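Local coordinates for putative cell adhesion protein (Parabacteroides distasonis, PDB 3LIU) that probably serves as a fimbrial subunit of the FimA/Mfa1 family that helps build adhesive pili on the bacterial surface, at residues Ile178-Ala183 and Ile362-Ile367; Phe204-Lys209 and Leu308-Gly313; Tyr333-Gly338 and Val383-Lys388; Val341-Thr346 and Val387-Trp392. All coordinates share one frame; numbering follows the deposited sequence.

Contact 1. Residues Ile178-Ala183 and Ile362-Ile367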
loop_
_atom_site.group_PDB
_atom_site.type_symbol
_atom_site.label_atom_id
_atom_site.label_comp_id
_atom_site.label_asym_id
_atom_site.label_seq_id
_atom_site.Cartn_x
_atom_site.Cartn_y
_atom_site.Cartn_z
ATOM N N ILE A 178 6.092 3.126 2.912
ATOM C CA ILE A 178 6.844 2.944 4.142
ATOM C C ILE A 178 8.265 3.428 3.916
ATOM O O ILE A 178 8.929 3.045 2.926
ATOM C CB ILE A 178 6.852 1.456 4.644
ATOM C CG1 ILE A 178 5.439 0.970 4.924
ATOM C CG2 ILE A 178 7.695 1.301 5.914
ATOM C CD1 ILE A 178 5.317 -0.563 5.289
ATOM N N ALA A 179 8.745 4.266 4.818
ATOM C CA ALA A 179 10.119 4.795 4.725
ATOM C C ALA A 179 10.753 4.950 6.091
ATOM O O ALA A 179 10.059 5.194 7.084
ATOM C CB ALA A 179 10.132 6.117 4.002
ATOM N N LEU A 180 12.077 4.769 6.121
ATOM C CA LEU A 180 12.907 5.052 7.257
ATOM C C LEU A 180 13.322 6.521 7.175
ATOM O O LEU A 180 14.076 6.924 6.269
ATOM C CB LEU A 180 14.171 4.157 7.266
ATOM C CG LEU A 180 15.132 4.356 8.447
ATOM C CD1 LEU A 180 14.578 3.761 9.740
ATOM C CD2 LEU A 180 16.546 3.819 8.145
ATOM N N ALA A 181 12.820 7.299 8.127
ATOM C CA ALA A 181 13.035 8.724 8.212
ATOM C C ALA A 181 14.341 9.000 8.941
ATOM O O ALA A 181 15.005 9.964 8.654
ATOM C CB ALA A 181 11.873 9.369 8.948
ATOM N N GLY A 182 14.724 8.164 9.879
ATOM C CA GLY A 182 16.058 8.335 10.492
ATOM C C GLY A 182 16.442 7.163 11.369
ATOM O O GLY A 182 15.593 6.387 11.776
ATOM N N ALA A 183 17.739 7.017 11.626
ATOM C CA ALA A 183 18.235 5.931 12.470
ATOM C C ALA A 183 19.467 6.371 13.211
ATOM O O ALA A 183 20.561 6.257 12.684
ATOM C CB ALA A 183 18.548 4.719 11.641
ATOM N N ILE A 362 9.273 6.221 9.700
ATOM C CA ILE A 362 9.827 5.484 10.856
ATOM C C ILE A 362 11.184 6.086 11.269
ATOM O O ILE A 362 12.081 6.235 10.443
ATOM C CB ILE A 362 9.978 3.971 10.511
ATOM C CG1 ILE A 362 8.594 3.407 10.116
ATOM C CG2 ILE A 362 10.628 3.198 11.673
ATOM C CD1 ILE A 362 8.564 2.001 9.706
ATOM N N SER A 363 11.298 6.483 12.528
ATOM C CA SER A 363 12.546 6.977 13.087
ATOM C C SER A 363 13.000 6.026 14.171
ATOM O O SER A 363 12.272 5.787 15.145
ATOM C CB SER A 363 12.346 8.376 13.688
ATOM O OG SER A 363 11.899 9.254 12.678
ATOM N N LEU A 364 14.204 5.495 14.004
ATOM C CA LEU A 364 14.756 4.530 14.939
ATOM C C LEU A 364 15.775 5.131 15.887
ATOM O O LEU A 364 16.580 5.978 15.491
ATOM C CB LEU A 364 15.396 3.385 14.155
ATOM C CG LEU A 364 14.442 2.607 13.268
ATOM C CD1 LEU A 364 15.194 1.367 12.657
ATOM C CD2 LEU A 364 13.201 2.214 14.054
ATOM N N THR A 365 15.723 4.715 17.149
ATOM C CA THR A 365 16.760 5.067 18.114
ATOM C C THR A 365 17.417 3.747 18.478
ATOM O O THR A 365 16.785 2.886 19.098
ATOM C CB THR A 365 16.210 5.740 19.384
ATOM O OG1 THR A 365 15.569 6.970 19.031
ATOM C CG2 THR A 365 17.344 6.041 20.413
ATOM N N ILE A 366 18.668 3.572 18.068
ATOM C CA ILE A 366 19.394 2.340 18.345
ATOM C C ILE A 366 20.160 2.492 19.648
ATOM O O ILE A 366 20.934 3.432 19.805
ATOM C CB ILE A 366 20.317 2.014 17.156
ATOM C CG1 ILE A 366 19.425 1.647 15.956
ATOM C CG2 ILE A 366 21.312 0.889 17.524
ATOM C CD1 ILE A 366 20.051 1.861 14.714
ATOM N N ILE A 367 19.936 1.585 20.595
ATOM C CA ILE A 367 20.486 1.723 21.949
ATOM C C ILE A 367 21.385 0.557 22.399
ATOM O O ILE A 367 21.719 0.431 23.572
ATOM C CB ILE A 367 19.349 1.967 22.995
ATOM C CG1 ILE A 367 18.457 0.732 23.142
ATOM C CG2 ILE A 367 18.508 3.226 22.582
ATOM C CD1 ILE A 367 17.635 0.746 24.440
#

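Contact 2. Residues Phe204-Lys209 and Leu308-Gly313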
loop_
_atom_site.group_PDB
_atom_site.type_symbol
_atom_site.label_atom_id
_atom_site.label_comp_id
_atom_site.label_asym_id
_atom_site.label_seq_id
_atom_site.Cartn_x
_atom_site.Cartn_y
_atom_site.Cartn_z
ATOM N N PHE A 204 15.180 -3.057 4.565
ATOM C CA PHE A 204 14.270 -3.916 3.799
ATOM C C PHE A 204 12.960 -4.201 4.509
ATOM O O PHE A 204 12.823 -3.957 5.715
ATOM C CB PHE A 204 14.971 -5.211 3.285
ATOM C CG PHE A 204 15.181 -6.302 4.329
ATOM C CD1 PHE A 204 16.185 -6.205 5.256
ATOM C CD2 PHE A 204 14.378 -7.433 4.341
ATOM C CE1 PHE A 204 16.405 -7.205 6.197
ATOM C CE2 PHE A 204 14.575 -8.455 5.278
ATOM C CZ PHE A 204 15.610 -8.350 6.198
ATOM N N ILE A 205 11.996 -4.693 3.729
ATOM C CA ILE A 205 10.673 -4.979 4.235
ATOM C C ILE A 205 10.416 -6.478 4.198
ATOM O O ILE A 205 10.828 -7.140 3.235
ATOM C CB ILE A 205 9.587 -4.286 3.366
ATOM C CG1 ILE A 205 9.819 -2.783 3.301
ATOM C CG2 ILE A 205 8.149 -4.646 3.882
ATOM C CD1 ILE A 205 9.864 -2.037 4.631
ATOM N N ALA A 206 9.767 -7.011 5.235
ATOM C CA ALA A 206 9.404 -8.455 5.288
ATOM C C ALA A 206 7.909 -8.570 5.567
ATOM O O ALA A 206 7.328 -7.682 6.165
ATOM C CB ALA A 206 10.222 -9.195 6.378
ATOM N N SER A 207 7.279 -9.671 5.166
ATOM C CA SER A 207 5.840 -9.837 5.332
ATOM C C SER A 207 4.988 -8.698 4.790
ATOM O O SER A 207 4.010 -8.301 5.413
ATOM C CB SER A 207 5.459 -10.112 6.799
ATOM O OG SER A 207 6.120 -11.282 7.253
ATOM N N ALA A 208 5.328 -8.227 3.587
ATOM C CA ALA A 208 4.475 -7.317 2.814
ATOM C C ALA A 208 3.415 -8.185 2.153
ATOM O O ALA A 208 3.766 -9.134 1.445
ATOM C CB ALA A 208 5.321 -6.582 1.727
ATOM N N LYS A 209 2.136 -7.911 2.394
ATOM C CA LYS A 209 1.104 -8.615 1.638
ATOM C C LYS A 209 1.257 -8.218 0.177
ATOM O O LYS A 209 1.312 -7.034 -0.166
ATOM C CB LYS A 209 -0.282 -8.362 2.186
ATOM C CG LYS A 209 -0.548 -9.182 3.435
ATOM C CD LYS A 209 -1.974 -9.228 3.860
ATOM C CE LYS A 209 -2.162 -10.188 5.057
ATOM N NZ LYS A 209 -3.543 -10.233 5.576
ATOM N N LEU A 308 7.173 -5.862 8.449
ATOM C CA LEU A 308 8.332 -5.382 9.213
ATOM C C LEU A 308 9.146 -4.477 8.332
ATOM O O LEU A 308 9.302 -4.748 7.127
ATOM C CB LEU A 308 9.245 -6.559 9.671
ATOM C CG LEU A 308 8.593 -7.731 10.408
ATOM C CD1 LEU A 308 9.590 -8.837 10.754
ATOM C CD2 LEU A 308 7.843 -7.307 11.681
ATOM N N LEU A 309 9.688 -3.428 8.953
ATOM C CA LEU A 309 10.820 -2.728 8.453
ATOM C C LEU A 309 12.026 -3.165 9.248
ATOM O O LEU A 309 12.057 -3.081 10.491
ATOM C CB LEU A 309 10.632 -1.195 8.495
ATOM C CG LEU A 309 11.851 -0.438 7.920
ATOM C CD1 LEU A 309 11.466 0.759 7.073
ATOM C CD2 LEU A 309 12.856 -0.042 9.002
ATOM N N ILE A 310 13.032 -3.643 8.524
ATOM C CA ILE A 310 14.260 -4.123 9.140
ATOM C C ILE A 310 15.462 -3.350 8.594
ATOM O O ILE A 310 15.612 -3.199 7.352
ATOM C CB ILE A 310 14.444 -5.644 8.866
ATOM C CG1 ILE A 310 13.187 -6.416 9.269
ATOM C CG2 ILE A 310 15.709 -6.243 9.644
ATOM C CD1 ILE A 310 13.260 -7.958 9.018
ATOM N N VAL A 311 16.289 -2.815 9.505
ATOM C CA VAL A 311 17.550 -2.175 9.142
ATOM C C VAL A 311 18.759 -3.018 9.545
ATOM O O VAL A 311 18.706 -3.795 10.514
ATOM C CB VAL A 311 17.677 -0.741 9.706
ATOM C CG1 VAL A 311 16.359 0.070 9.411
ATOM C CG2 VAL A 311 17.955 -0.779 11.164
ATOM N N LYS A 312 19.802 -2.911 8.729
ATOM C CA LYS A 312 21.093 -3.518 9.002
ATOM C C LYS A 312 22.168 -2.448 8.995
ATOM O O LYS A 312 22.182 -1.597 8.109
ATOM C CB LYS A 312 21.445 -4.547 7.948
ATOM C CG LYS A 312 22.582 -5.500 8.400
ATOM C CD LYS A 312 23.086 -6.396 7.314
ATOM C CE LYS A 312 23.856 -5.626 6.285
ATOM N NZ LYS A 312 24.296 -6.522 5.227
ATOM N N GLY A 313 23.089 -2.508 9.964
ATOM C CA GLY A 313 24.229 -1.582 9.984
ATOM C C GLY A 313 25.270 -1.968 11.018
ATOM O O GLY A 313 25.166 -3.009 11.665
#

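Contact 3. Residues Tyr333-Gly338 and Val383-Lys388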
loop_
_atom_site.group_PDB
_atom_site.type_symbol
_atom_site.label_atom_id
_atom_site.label_comp_id
_atom_site.label_asym_id
_atom_site.label_seq_id
_atom_site.Cartn_x
_atom_site.Cartn_y
_atom_site.Cartn_z
ATOM N N TYR A 333 17.986 -4.845 13.166
ATOM C CA TYR A 333 16.953 -4.294 14.034
ATOM C C TYR A 333 15.623 -4.301 13.251
ATOM O O TYR A 333 15.511 -3.670 12.163
ATOM C CB TYR A 333 17.306 -2.869 14.432
ATOM C CG TYR A 333 18.662 -2.708 15.084
ATOM C CD1 TYR A 333 19.798 -2.553 14.315
ATOM C CD2 TYR A 333 18.802 -2.706 16.480
ATOM C CE1 TYR A 333 21.062 -2.382 14.894
ATOM C CE2 TYR A 333 20.043 -2.559 17.076
ATOM C CZ TYR A 333 21.181 -2.371 16.258
ATOM O OH TYR A 333 22.420 -2.210 16.810
ATOM N N ALA A 334 14.647 -5.049 13.767
ATOM C CA ALA A 334 13.351 -5.216 13.121
ATOM C C ALA A 334 12.230 -4.519 13.877
ATOM O O ALA A 334 12.187 -4.605 15.105
ATOM C CB ALA A 334 13.037 -6.719 12.985
ATOM N N ILE A 335 11.300 -3.934 13.131
ATOM C CA ILE A 335 10.184 -3.123 13.623
ATOM C C ILE A 335 8.883 -3.562 12.990
ATOM O O ILE A 335 8.748 -3.503 11.771
ATOM C CB ILE A 335 10.421 -1.635 13.161
ATOM C CG1 ILE A 335 11.613 -1.060 13.908
ATOM C CG2 ILE A 335 9.229 -0.740 13.322
ATOM C CD1 ILE A 335 11.697 -1.507 15.319
ATOM N N PRO A 336 7.887 -3.942 13.799
ATOM C CA PRO A 336 6.571 -4.143 13.216
ATOM C C PRO A 336 5.893 -2.816 12.909
ATOM O O PRO A 336 5.589 -2.055 13.828
ATOM C CB PRO A 336 5.816 -4.938 14.285
ATOM C CG PRO A 336 6.662 -4.867 15.521
ATOM C CD PRO A 336 7.877 -4.064 15.262
ATOM N N VAL A 337 5.628 -2.564 11.627
ATOM C CA VAL A 337 5.154 -1.248 11.165
ATOM C C VAL A 337 3.713 -0.994 11.620
ATOM O O VAL A 337 2.754 -1.646 11.201
ATOM C CB VAL A 337 5.316 -1.084 9.644
ATOM C CG1 VAL A 337 4.838 0.332 9.161
ATOM C CG2 VAL A 337 6.790 -1.260 9.261
ATOM N N GLY A 338 3.567 -0.004 12.479
ATOM C CA GLY A 338 2.254 0.464 12.871
ATOM C C GLY A 338 1.657 -0.201 14.092
ATOM O O GLY A 338 0.472 -0.041 14.370
ATOM N N VAL A 383 16.372 -1.460 20.073
ATOM C CA VAL A 383 15.857 -0.443 19.180
ATOM C C VAL A 383 14.527 0.063 19.710
ATOM O O VAL A 383 13.746 -0.677 20.261
ATOM C CB VAL A 383 15.736 -0.942 17.726
ATOM C CG1 VAL A 383 14.775 -2.135 17.601
ATOM C CG2 VAL A 383 15.339 0.215 16.795
ATOM N N SER A 384 14.335 1.363 19.604
ATOM C CA SER A 384 13.081 2.023 19.926
ATOM C C SER A 384 12.632 2.722 18.630
ATOM O O SER A 384 13.480 3.279 17.892
ATOM C CB SER A 384 13.333 3.028 21.046
ATOM O OG SER A 384 12.247 3.896 21.179
ATOM N N ALA A 385 11.346 2.613 18.300
ATOM C CA ALA A 385 10.822 3.180 17.072
ATOM C C ALA A 385 9.671 4.141 17.323
ATOM O O ALA A 385 8.834 3.895 18.147
ATOM C CB ALA A 385 10.353 2.066 16.123
ATOM N N SER A 386 9.674 5.222 16.566
ATOM C CA SER A 386 8.638 6.197 16.493
ATOM C C SER A 386 8.164 6.224 15.033
ATOM O O SER A 386 8.960 6.521 14.116
ATOM C CB SER A 386 9.248 7.543 16.841
ATOM O OG SER A 386 8.326 8.580 16.650
ATOM N N VAL A 387 6.874 5.940 14.842
ATOM C CA VAL A 387 6.253 5.847 13.533
ATOM C C VAL A 387 5.186 6.944 13.402
ATOM O O VAL A 387 4.195 6.941 14.127
ATOM C CB VAL A 387 5.676 4.433 13.324
ATOM C CG1 VAL A 387 5.112 4.219 11.940
ATOM C CG2 VAL A 387 6.782 3.367 13.616
ATOM N N LYS A 388 5.411 7.889 12.484
ATOM C CA LYS A 388 4.415 8.890 12.121
ATOM C C LYS A 388 3.668 8.402 10.935
ATOM O O LYS A 388 4.277 7.967 9.945
ATOM C CB LYS A 388 5.037 10.199 11.699
ATOM C CG LYS A 388 5.732 10.950 12.784
ATOM C CD LYS A 388 6.247 12.267 12.214
ATOM C CE LYS A 388 7.112 13.041 13.212
ATOM N NZ LYS A 388 7.700 14.232 12.527
#

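Contact 4. Residues Val341-Thr346 and Val387-Trp392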
loop_
_atom_site.group_PDB
_atom_site.type_symbol
_atom_site.label_atom_id
_atom_site.label_comp_id
_atom_site.label_asym_id
_atom_site.label_seq_id
_atom_site.Cartn_x
_atom_site.Cartn_y
_atom_site.Cartn_z
ATOM N N VAL A 341 1.421 4.053 16.398
ATOM C CA VAL A 341 1.647 5.185 15.511
ATOM C C VAL A 341 1.244 6.508 16.187
ATOM O O VAL A 341 0.400 6.542 17.101
ATOM C CB VAL A 341 0.911 5.028 14.170
ATOM C CG1 VAL A 341 1.345 3.707 13.508
ATOM C CG2 VAL A 341 -0.655 5.079 14.348
ATOM N N THR A 342 1.893 7.573 15.737
ATOM C CA THR A 342 1.495 8.947 15.953
ATOM C C THR A 342 0.768 9.346 14.699
ATOM O O THR A 342 1.270 9.129 13.590
ATOM C CB THR A 342 2.758 9.824 16.232
ATOM O OG1 THR A 342 3.234 9.490 17.527
ATOM C CG2 THR A 342 2.469 11.357 16.231
ATOM N N ILE A 343 -0.443 9.849 14.864
ATOM C CA ILE A 343 -1.334 10.175 13.738
ATOM C C ILE A 343 -1.975 11.530 14.062
ATOM O O ILE A 343 -1.954 11.946 15.219
ATOM C CB ILE A 343 -2.355 8.998 13.463
ATOM C CG1 ILE A 343 -3.030 9.147 12.099
ATOM C CG2 ILE A 343 -3.403 8.873 14.572
ATOM C CD1 ILE A 343 -3.634 7.837 11.544
ATOM N N ASP A 344 -2.447 12.229 13.027
ATOM C CA ASP A 344 -3.013 13.590 13.100
ATOM C C ASP A 344 -2.158 14.526 13.909
ATOM O O ASP A 344 -2.662 15.236 14.768
ATOM C CB ASP A 344 -4.431 13.595 13.692
ATOM C CG ASP A 344 -5.405 12.766 12.878
ATOM O OD1 ASP A 344 -5.272 12.716 11.630
ATOM O OD2 ASP A 344 -6.320 12.165 13.485
ATOM N N GLY A 345 -0.859 14.497 13.668
ATOM C CA GLY A 345 0.038 15.325 14.422
ATOM C C GLY A 345 0.423 14.759 15.759
ATOM O O GLY A 345 1.566 14.394 15.949
ATOM N N THR A 346 -0.504 14.718 16.712
ATOM C CA THR A 346 -0.138 14.364 18.090
ATOM C C THR A 346 -1.077 13.301 18.760
ATOM O O THR A 346 -1.012 13.070 19.972
ATOM C CB THR A 346 -0.068 15.632 18.943
ATOM O OG1 THR A 346 -1.371 16.212 19.011
ATOM C CG2 THR A 346 0.921 16.679 18.330
ATOM N N VAL A 387 6.874 5.940 14.842
ATOM C CA VAL A 387 6.253 5.847 13.533
ATOM C C VAL A 387 5.186 6.944 13.402
ATOM O O VAL A 387 4.195 6.941 14.127
ATOM C CB VAL A 387 5.676 4.433 13.324
ATOM C CG1 VAL A 387 5.112 4.219 11.940
ATOM C CG2 VAL A 387 6.782 3.367 13.616
ATOM N N LYS A 388 5.411 7.889 12.484
ATOM C CA LYS A 388 4.415 8.890 12.121
ATOM C C LYS A 388 3.668 8.402 10.935
ATOM O O LYS A 388 4.277 7.967 9.945
ATOM C CB LYS A 388 5.037 10.199 11.699
ATOM C CG LYS A 388 5.732 10.950 12.784
ATOM C CD LYS A 388 6.247 12.267 12.214
ATOM C CE LYS A 388 7.112 13.041 13.212
ATOM N NZ LYS A 388 7.700 14.232 12.527
ATOM N N VAL A 389 2.354 8.502 11.025
ATOM C CA VAL A 389 1.474 8.245 9.924
ATOM C C VAL A 389 0.825 9.556 9.472
ATOM O O VAL A 389 0.270 10.292 10.288
ATOM C CB VAL A 389 0.371 7.230 10.302
ATOM C CG1 VAL A 389 -0.632 7.111 9.166
ATOM C CG2 VAL A 389 0.993 5.877 10.592
ATOM N N GLU A 390 0.910 9.795 8.165
ATOM C CA GLU A 390 0.394 10.968 7.473
ATOM C C GLU A 390 -0.480 10.481 6.331
ATOM O O GLU A 390 -0.062 9.567 5.608
ATOM C CB GLU A 390 1.553 11.746 6.822
ATOM C CG GLU A 390 2.853 11.842 7.632
ATOM C CD GLU A 390 2.884 13.007 8.608
ATOM O OE1 GLU A 390 1.906 13.796 8.667
ATOM O OE2 GLU A 390 3.908 13.133 9.324
ATOM N N PRO A 391 -1.689 11.067 6.143
ATOM C CA PRO A 391 -2.394 10.777 4.887
ATOM C C PRO A 391 -1.565 11.210 3.686
ATOM O O PRO A 391 -0.784 12.143 3.768
ATOM C CB PRO A 391 -3.725 11.567 4.994
ATOM C CG PRO A 391 -3.590 12.459 6.150
ATOM C CD PRO A 391 -2.533 11.849 7.068
ATOM N N TRP A 392 -1.734 10.506 2.577
ATOM C CA TRP A 392 -0.760 10.555 1.499
ATOM C C TRP A 392 -1.116 11.588 0.419
ATOM O O TRP A 392 -1.933 11.298 -0.475
ATOM C CB TRP A 392 -0.664 9.156 0.876
ATOM C CG TRP A 392 0.410 8.971 -0.110
ATOM C CD1 TRP A 392 1.097 9.938 -0.792
ATOM C CD2 TRP A 392 0.880 7.724 -0.604
ATOM N NE1 TRP A 392 1.993 9.362 -1.644
ATOM C CE2 TRP A 392 1.863 8.000 -1.566
ATOM C CE3 TRP A 392 0.541 6.389 -0.343
ATOM C CZ2 TRP A 392 2.529 6.995 -2.251
ATOM C CZ3 TRP A 392 1.190 5.401 -1.022
ATOM C CH2 TRP A 392 2.189 5.704 -1.964
HETATM O O HOH W 1 -1.977 11.787 10.125
HETATM O O HOH W 2 1.067 12.564 12.354
#

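Contact 1. Residues Ile178-Ala183 and Ile362-Ile367
I178 starts the contact with a single branch, its CG2, which lies 4.0 Å from CD1 of I362 as the two isoleucine side chains pass each other at a slant. A179 contributes its backbone, with its carbonyl O taking the N-H of I362 at 2.9 Å. L180 then turns its side chain to the same face of the sheet as I362 and L364. Its CG stands opposite the backbone N (chi1 -179°), which carries CD1 across to within 3.7 Å of CG of L364, so that the two leucines meet at about a right angle. Across that face L180 and L364 pack against V311 of strand 308-319, as opposed sheets do in a beta sandwich. Here the two strands, 172-185 and 358-366, run parallel, but the pairing is not regular: L180 is matched with I362 and G182 already with S363, so A181 is the extra residue of a beta bulge. The psi of A181, -32°, bends the chain enough for two successive amides to converge on one acceptor. A181 N reaches O of I362 at 2.7 Å, and G182 N adds a weak bond to the same O at 3.3 Å. CB of A181 points toward the partner strand and rests 3.7 Å from OG of S363. The normal parallel pattern resumes at G182, whose O receives the nearly straight bond from L364 N at 2.8 Å (174° at the hydrogen). A183 returns to the apolar face, where its CB sits 4.2 Å from CB of L364 and more loosely approaches CD1 of I366.

Contact 2. Residues Phe204-Lys209 and Leu308-Gly313
F204-A206 and L308-I310 form an antiparallel strand pair, fully buried, that joins strands 193-213 and 308-319 within one sheet. Four backbone bonds hold it: F204 and I310 exchange N-H and C=O in both directions, each at 2.8 Å between N and O, and A206 and L308 exchange a second pair of bonds, slightly longer. I205 and L309 between them form a non-hydrogen-bonded pair, in which CD1 of I205 folds against CB of L309 at 4.0 Å. On the opposite face lies the main side-chain contact. F204 CG occupies the crowded position between its backbone N and carbonyl carbon (chi1 77°), and this stands the ring alongside I310. CB of I310 lies over one ring face in a CH-pi contact, 4.1 Å from the centroid of the F204 ring. Both arms of I310 also meet the rim carbons, CG2 touching CE1 of F204 at 3.6 Å and CD1 touching CZ of F204 at 3.7 Å. An alanine at F204 would remove this aromatic cover and probably leave one flank of I310 without its partner. The methyl of A206 continues the same face, 4.2 Å from CD1 of I310. Y375 packs on both F204 and I310, while strand 326-336 pairs with the far edge of 308-313.

Contact 3. Residues Tyr333-Gly338 and Val383-Lys388
I335 faces V383 and A385 across two strands that lie in different layers, their axes 8.1 Å apart at closest approach and turned 37° from one another; the meeting is by side chains alone. I335 and V383 carry most of the contact. With CG1 of I335 beside its backbone N and CD1 folded back (chi2 -38°), the end methyl drops between the two partners, 3.9 Å from CG1 of V383 and 3.9 Å from CB of A385. V383 answers with the rotamer that sets CG1 between its own N and carbonyl carbon (chi1 61°), which brings CG1 the nearer of its two methyls to I335. CB of V383 meets the Y333 ring obliquely, 3.8 Å from CD2 of Y333. The phenol end of that ring runs on past the valine, and its OH is hydrogen-bonded to the carbonyl O of G368, which helps to hold the ring's outer end. Replacing I335 by alanine would take away CD1 and both gamma carbons, and would probably open a gap beside V383 and A385. Strand 326-336 is hydrogen-bonded edge to edge with strand 308-319 in its own sheet, and strand 383-391 with strand 358-366 in the facing one, whose L364 touches I335 and whose I366 touches Y333.

Contact 4. Residues Val341-Thr346 and Val387-Trp392
V389 and V341 form the apolar centre, with CG2 of V389 lying 3.7 Å from CG1 of V341 and touching CB of that residue as well. The rotamer of V389 (chi1 173°) spreads its two methyls to different partners: CG2, beside the backbone N, goes to V341, while CG1 goes to I343, whose CD1 it meets at 3.9 Å. These last two side chains lie side by side and point the same way. V387 adds a further methyl, its CG1 being 4.1 Å from CG1 of V341, and F352 packs on both V341 and I343. Moving outward, the backbones take over. T342 spans K388 with two nearly straight bonds, its N donating to O of V387 at 2.9 Å and its O accepting from N of V389 at 2.9 Å. The two strands run in the same general direction, 37° apart, and they separate after this single bridge. Beyond it two waters link the segments. The carbonyl O of V389 receives a hydrogen from one water at 2.7 Å, and this water accepts from D344 N; a second water links the same O to N of G345 in like manner. The hydroxyl of T342, at this outer edge, is hydrogen-bonded to NZ of K348. D344 and G345 lie in the turn of a beta hairpin formed by strands 340-343 and 347-350. The contact is thus a beta hairpin docked, through one backbone bridge and water-mediated links, on one edge of strand 383-391; the other edge pairs with strand 358-366.

Overall arrangement
From the N terminus, strand 172-185 supplies the first half of contact 1, which closes only at 362-367. Inside this long loop contact 2 opens at 204-209 and closes at 308-313, fully nested. Strand 326-336 then opens contact 3 and the following strand, 340-343, opens contact 4, both before contact 1 has closed, so each crosses it. Both end on strand 383-391, contact 3 on its first part and contact 4 on its second, with V387 and K388 shared. Contact 1 pairs strands within one layer and contact 2 within the facing layer, the two packing face to face where I362 meets L309; contact 3 spans these layers, and contact 4 adds the hairpin at the edge.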